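Cell-binding factor 2 (Campylobacter jejuni, PDB 3RFW) is a SurA-like chaperone and virulence factor that probably also catalyses cis-trans isomerisation of peptide bonds preceding proline. Local coordinates at residues K124-I129 with Y200-K205; G163-F168 with K175-A180. All coordinates share one frame; numbering follows the deposited sequence.

Interaction 1. Residues K124-I129 with Y200-K205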
# COMPACT_ATOMS: atom_id res chain seq x y z
N LYS A 124 3.26 -47.41 -9.48
CA LYS A 124 3.89 -48.03 -10.64
C LYS A 124 4.16 -47.02 -11.76
O LYS A 124 5.19 -47.09 -12.45
CB LYS A 124 3.05 -49.21 -11.16
CG LYS A 124 3.05 -49.39 -12.67
N GLU A 125 3.25 -46.06 -11.93
CA GLU A 125 3.49 -44.95 -12.86
C GLU A 125 4.74 -44.16 -12.43
O GLU A 125 5.57 -43.80 -13.26
CB GLU A 125 2.29 -44.00 -12.91
CG GLU A 125 1.07 -44.55 -13.65
CD GLU A 125 -0.20 -43.78 -13.32
OE1 GLU A 125 -0.70 -43.05 -14.20
OE2 GLU A 125 -0.64 -43.83 -12.16
N ALA A 126 4.89 -43.95 -11.12
CA ALA A 126 6.05 -43.25 -10.57
C ALA A 126 7.36 -44.00 -10.77
O ALA A 126 8.38 -43.38 -11.10
CB ALA A 126 5.83 -42.91 -9.09
N LYS A 127 7.33 -45.33 -10.67
CA LYS A 127 8.52 -46.14 -10.95
C LYS A 127 8.93 -46.08 -12.42
O LYS A 127 10.12 -46.07 -12.74
CB LYS A 127 8.32 -47.59 -10.52
CG LYS A 127 8.24 -47.80 -9.00
CD LYS A 127 8.53 -49.25 -8.63
CE LYS A 127 8.11 -49.55 -7.21
NZ LYS A 127 7.29 -50.79 -7.11
N ASP A 128 7.94 -46.03 -13.30
CA ASP A 128 8.19 -45.99 -14.74
C ASP A 128 8.79 -44.67 -15.19
O ASP A 128 9.63 -44.64 -16.09
CB ASP A 128 6.90 -46.24 -15.54
CG ASP A 128 6.48 -47.71 -15.56
OD1 ASP A 128 6.90 -48.47 -14.66
OD2 ASP A 128 5.71 -48.10 -16.47
N ILE A 129 8.30 -43.56 -14.64
CA ILE A 129 8.99 -42.30 -14.87
C ILE A 129 10.42 -42.41 -14.36
O ILE A 129 11.36 -42.06 -15.07
CB ILE A 129 8.28 -41.09 -14.22
CG1 ILE A 129 7.03 -40.73 -15.03
CG2 ILE A 129 9.24 -39.87 -14.13
CD1 ILE A 129 5.85 -40.31 -14.16
N TYR A 200 1.73 -40.17 -5.72
CA TYR A 200 3.13 -40.61 -5.80
C TYR A 200 3.96 -39.61 -6.62
O TYR A 200 3.64 -39.35 -7.78
CB TYR A 200 3.23 -42.00 -6.44
CG TYR A 200 2.65 -43.11 -5.59
CD1 TYR A 200 1.31 -43.51 -5.72
CD2 TYR A 200 3.40 -43.71 -4.59
CE1 TYR A 200 0.77 -44.49 -4.89
CE2 TYR A 200 2.86 -44.68 -3.75
CZ TYR A 200 1.55 -45.06 -3.90
OH TYR A 200 1.05 -46.03 -3.07
N HIS A 201 5.02 -39.06 -6.01
CA HIS A 201 5.84 -38.03 -6.68
C HIS A 201 7.21 -38.54 -7.09
O HIS A 201 7.84 -39.29 -6.36
CB HIS A 201 6.04 -36.80 -5.79
CG HIS A 201 4.84 -36.42 -4.99
ND1 HIS A 201 4.36 -35.13 -4.95
CD2 HIS A 201 4.05 -37.14 -4.16
CE1 HIS A 201 3.35 -35.07 -4.11
NE2 HIS A 201 3.14 -36.27 -3.61
N VAL A 202 7.70 -38.02 -8.20
CA VAL A 202 9.12 -38.00 -8.47
C VAL A 202 9.66 -36.57 -8.38
O VAL A 202 9.16 -35.66 -9.04
CB VAL A 202 9.43 -38.58 -9.88
CG1 VAL A 202 10.94 -38.67 -10.12
CG2 VAL A 202 8.75 -39.96 -10.05
N ILE A 203 10.73 -36.40 -7.60
CA ILE A 203 11.29 -35.07 -7.33
C ILE A 203 12.67 -34.94 -7.97
O ILE A 203 13.50 -35.87 -7.90
CB ILE A 203 11.44 -34.86 -5.83
CG1 ILE A 203 10.12 -35.20 -5.12
CG2 ILE A 203 11.91 -33.44 -5.53
CD1 ILE A 203 10.11 -34.80 -3.67
N LEU A 204 12.89 -33.84 -8.68
CA LEU A 204 14.23 -33.46 -9.10
C LEU A 204 14.70 -32.20 -8.36
O LEU A 204 14.05 -31.15 -8.46
CB LEU A 204 14.28 -33.22 -10.61
CG LEU A 204 15.55 -32.55 -11.12
CD1 LEU A 204 16.78 -33.47 -10.93
CD2 LEU A 204 15.39 -32.14 -12.56
N LYS A 205 15.79 -32.31 -7.61
CA LYS A 205 16.32 -31.17 -6.87
C LYS A 205 17.33 -30.40 -7.69
O LYS A 205 18.34 -30.96 -8.12
CB LYS A 205 16.95 -31.62 -5.55
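A126 and Y200 mark the closest point of the two backbones, with 6.2 Å between A126 CA and Y200 CA. Helix 124-129 runs over strand 200-205 in nearly the same direction, their axes inclined by only 18° and approaching to 7.9 Å. The extended strand soon outruns the more compact helix, and past V202 no residue of 200-205 touches 124-129. No hydrogen bond links the segments; the contact is entirely van der Waals packing. A126 presents its methyl group to the strand, and A126 CB lies 3.8 Å from Y200 CB. The tyrosine touches with CB alone, because its ring swings away from the helix. V202 does most of the remaining work through one branch. With V202 CG1 anti to the backbone N (chi1 -175°), CG2 is left to face the helix, and V202 CG2 rests 3.6 Å from the carbonyl A126 O. The same methyl meets the next turn, where I129 CG2 is 4.1 Å from V202 CG2, the two side chains meeting at a slant. F145 of helix 138-152 also packs on V202, and L148 on I129, so a second helix closes over this apolar layer. The pattern is that of a parvulin domain, in which helices 123-133 and 138-152 pack on one face of the four-stranded antiparallel sheet.

Interaction 2. Residues G163-F168 with K175-A180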
# COMPACT_ATOMS: atom_id res chain seq x y z
N GLY A 163 6.84 -28.96 -14.08
CA GLY A 163 6.90 -29.41 -12.69
C GLY A 163 7.56 -28.44 -11.72
O GLY A 163 7.72 -28.76 -10.54
N GLU A 164 7.93 -27.25 -12.20
CA GLU A 164 8.63 -26.28 -11.35
C GLU A 164 7.87 -25.92 -10.08
O GLU A 164 6.65 -25.80 -10.08
CB GLU A 164 9.01 -25.02 -12.14
CG GLU A 164 10.45 -24.54 -11.88
N LEU A 165 8.61 -25.81 -8.97
CA LEU A 165 8.01 -25.50 -7.67
C LEU A 165 8.73 -24.31 -7.04
O LEU A 165 8.34 -23.82 -5.99
CB LEU A 165 8.10 -26.71 -6.72
CG LEU A 165 7.25 -27.94 -7.03
CD1 LEU A 165 7.52 -29.05 -6.01
CD2 LEU A 165 5.76 -27.62 -7.08
N GLY A 166 9.82 -23.88 -7.67
CA GLY A 166 10.65 -22.80 -7.15
C GLY A 166 11.33 -23.11 -5.82
O GLY A 166 11.33 -24.26 -5.38
N TRP A 167 11.93 -22.10 -5.20
CA TRP A 167 12.49 -22.22 -3.85
C TRP A 167 11.42 -22.33 -2.78
O TRP A 167 10.40 -21.67 -2.85
CB TRP A 167 13.36 -21.02 -3.55
CG TRP A 167 14.61 -20.98 -4.35
CD1 TRP A 167 14.80 -20.32 -5.53
CD2 TRP A 167 15.85 -21.64 -4.05
NE1 TRP A 167 16.09 -20.49 -5.96
CE2 TRP A 167 16.77 -21.28 -5.07
CE3 TRP A 167 16.28 -22.47 -3.01
CZ2 TRP A 167 18.10 -21.72 -5.07
CZ3 TRP A 167 17.60 -22.91 -3.01
CH2 TRP A 167 18.50 -22.52 -4.03
N PHE A 168 11.67 -23.17 -1.78
CA PHE A 168 10.70 -23.38 -0.70
C PHE A 168 11.42 -23.90 0.53
O PHE A 168 12.50 -24.48 0.41
CB PHE A 168 9.57 -24.32 -1.13
CG PHE A 168 10.03 -25.71 -1.56
CD1 PHE A 168 10.04 -26.76 -0.65
CD2 PHE A 168 10.28 -25.99 -2.89
CE1 PHE A 168 10.39 -28.05 -1.06
CE2 PHE A 168 10.62 -27.29 -3.32
CZ PHE A 168 10.67 -28.32 -2.40
N LYS A 175 5.40 -32.91 5.14
CA LYS A 175 6.69 -33.41 5.60
C LYS A 175 7.26 -34.51 4.68
O LYS A 175 8.43 -34.46 4.31
CB LYS A 175 6.61 -33.91 7.05
N PRO A 176 6.43 -35.49 4.30
CA PRO A 176 6.97 -36.60 3.52
C PRO A 176 7.59 -36.15 2.18
O PRO A 176 8.62 -36.68 1.76
CB PRO A 176 5.75 -37.52 3.29
CG PRO A 176 4.54 -36.70 3.72
CD PRO A 176 5.04 -35.74 4.74
N PHE A 177 6.98 -35.15 1.54
CA PHE A 177 7.56 -34.52 0.34
C PHE A 177 8.84 -33.75 0.72
O PHE A 177 9.92 -33.98 0.16
CB PHE A 177 6.53 -33.59 -0.33
CG PHE A 177 6.98 -33.04 -1.66
CD1 PHE A 177 7.64 -31.83 -1.74
CD2 PHE A 177 6.77 -33.77 -2.83
CE1 PHE A 177 8.09 -31.32 -2.97
CE2 PHE A 177 7.25 -33.30 -4.06
CZ PHE A 177 7.91 -32.07 -4.12
N THR A 178 8.69 -32.85 1.68
CA THR A 178 9.77 -32.08 2.29
C THR A 178 10.98 -32.93 2.72
O THR A 178 12.12 -32.58 2.42
CB THR A 178 9.21 -31.28 3.49
OG1 THR A 178 8.25 -30.34 3.01
CG2 THR A 178 10.29 -30.55 4.24
N ASP A 179 10.71 -34.04 3.40
CA ASP A 179 11.76 -34.97 3.80
C ASP A 179 12.59 -35.46 2.62
O ASP A 179 13.82 -35.39 2.65
CB ASP A 179 11.17 -36.17 4.56
CG ASP A 179 10.80 -35.84 6.01
OD1 ASP A 179 11.03 -34.69 6.46
OD2 ASP A 179 10.25 -36.74 6.70
N ALA A 180 11.95 -35.98 1.60
CA ALA A 180 12.71 -36.49 0.47
C ALA A 180 13.50 -35.39 -0.25
O ALA A 180 14.65 -35.59 -0.65
CB ALA A 180 11.83 -37.27 -0.50
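L165 and F168, from 163-168, converge on a single ring, that of F177 on helix 175-180. The backbones stay well apart, the nearest alpha carbons being F168 CA and T178 CA at 9.2 Å, so side chains alone bridge the gap.

The aliphatic part of the contact belongs to L165. Its side chain and that of F177 reach toward each other from opposite directions, and the leucine touches with one methyl: L165 CD1 is 3.6 Å from F177 CZ and 3.8 Å from F177 CE1. That methyl meets the far end of the phenyl group obliquely.

The aromatic part pairs the two phenylalanines, whose side chains run roughly perpendicular to each other. F168 CZ lies 4.0 Å from F177 CE1, at the edge of the F177 ring and close to its plane. F177 reaches this far because its CG stands anti to the backbone N (chi1 -173°), extending the ring from the helix. On its other contacts F177 meets the rings of H117 and H201, with planes at about 85° and 55°. This cluster of L165, the two phenylalanines, H117 and H201 is consistent with the proline-binding pocket and active-site region of parvulin-type isomerases.

No hydrogen bond crosses the contact; the polar bonds anchor each segment to its surroundings. T178 OG1 hydrogen-bonds to V174 O just before the segment, tying the side chain into the start of helix 175-183. On the strand side, backbone hydrogen bonds between G163 and H117 and between F168 and V113 fasten 163-168 to strand 108-120, while the chain turns a corner at W167 between L165 and F168.

How the interactions relate
The helices of interactions 1 and 2 pack on opposite faces of one sheet in the isomerase domain, and the centres of the two contacts are about 13 Å apart. Strand 200-205 joins them: Y200 and V202 turn to the helix of interaction 1, while the intervening H201 and I203 reach F177 of interaction 2. The joint is tight, with I203 CD1 3.3 Å from F177 CE2 and H201 ND1 3.5 Å from F177 CD2. H201 also hydrogen-bonds through NE2 to T196 OG1 and meets the H117 ring. By analogy with other parvulins, interaction 2 probably lines the proline pocket, with interaction 1 behind it across the sheet. Along the chain, interaction 2 is nested within the loop that interaction 1 closes.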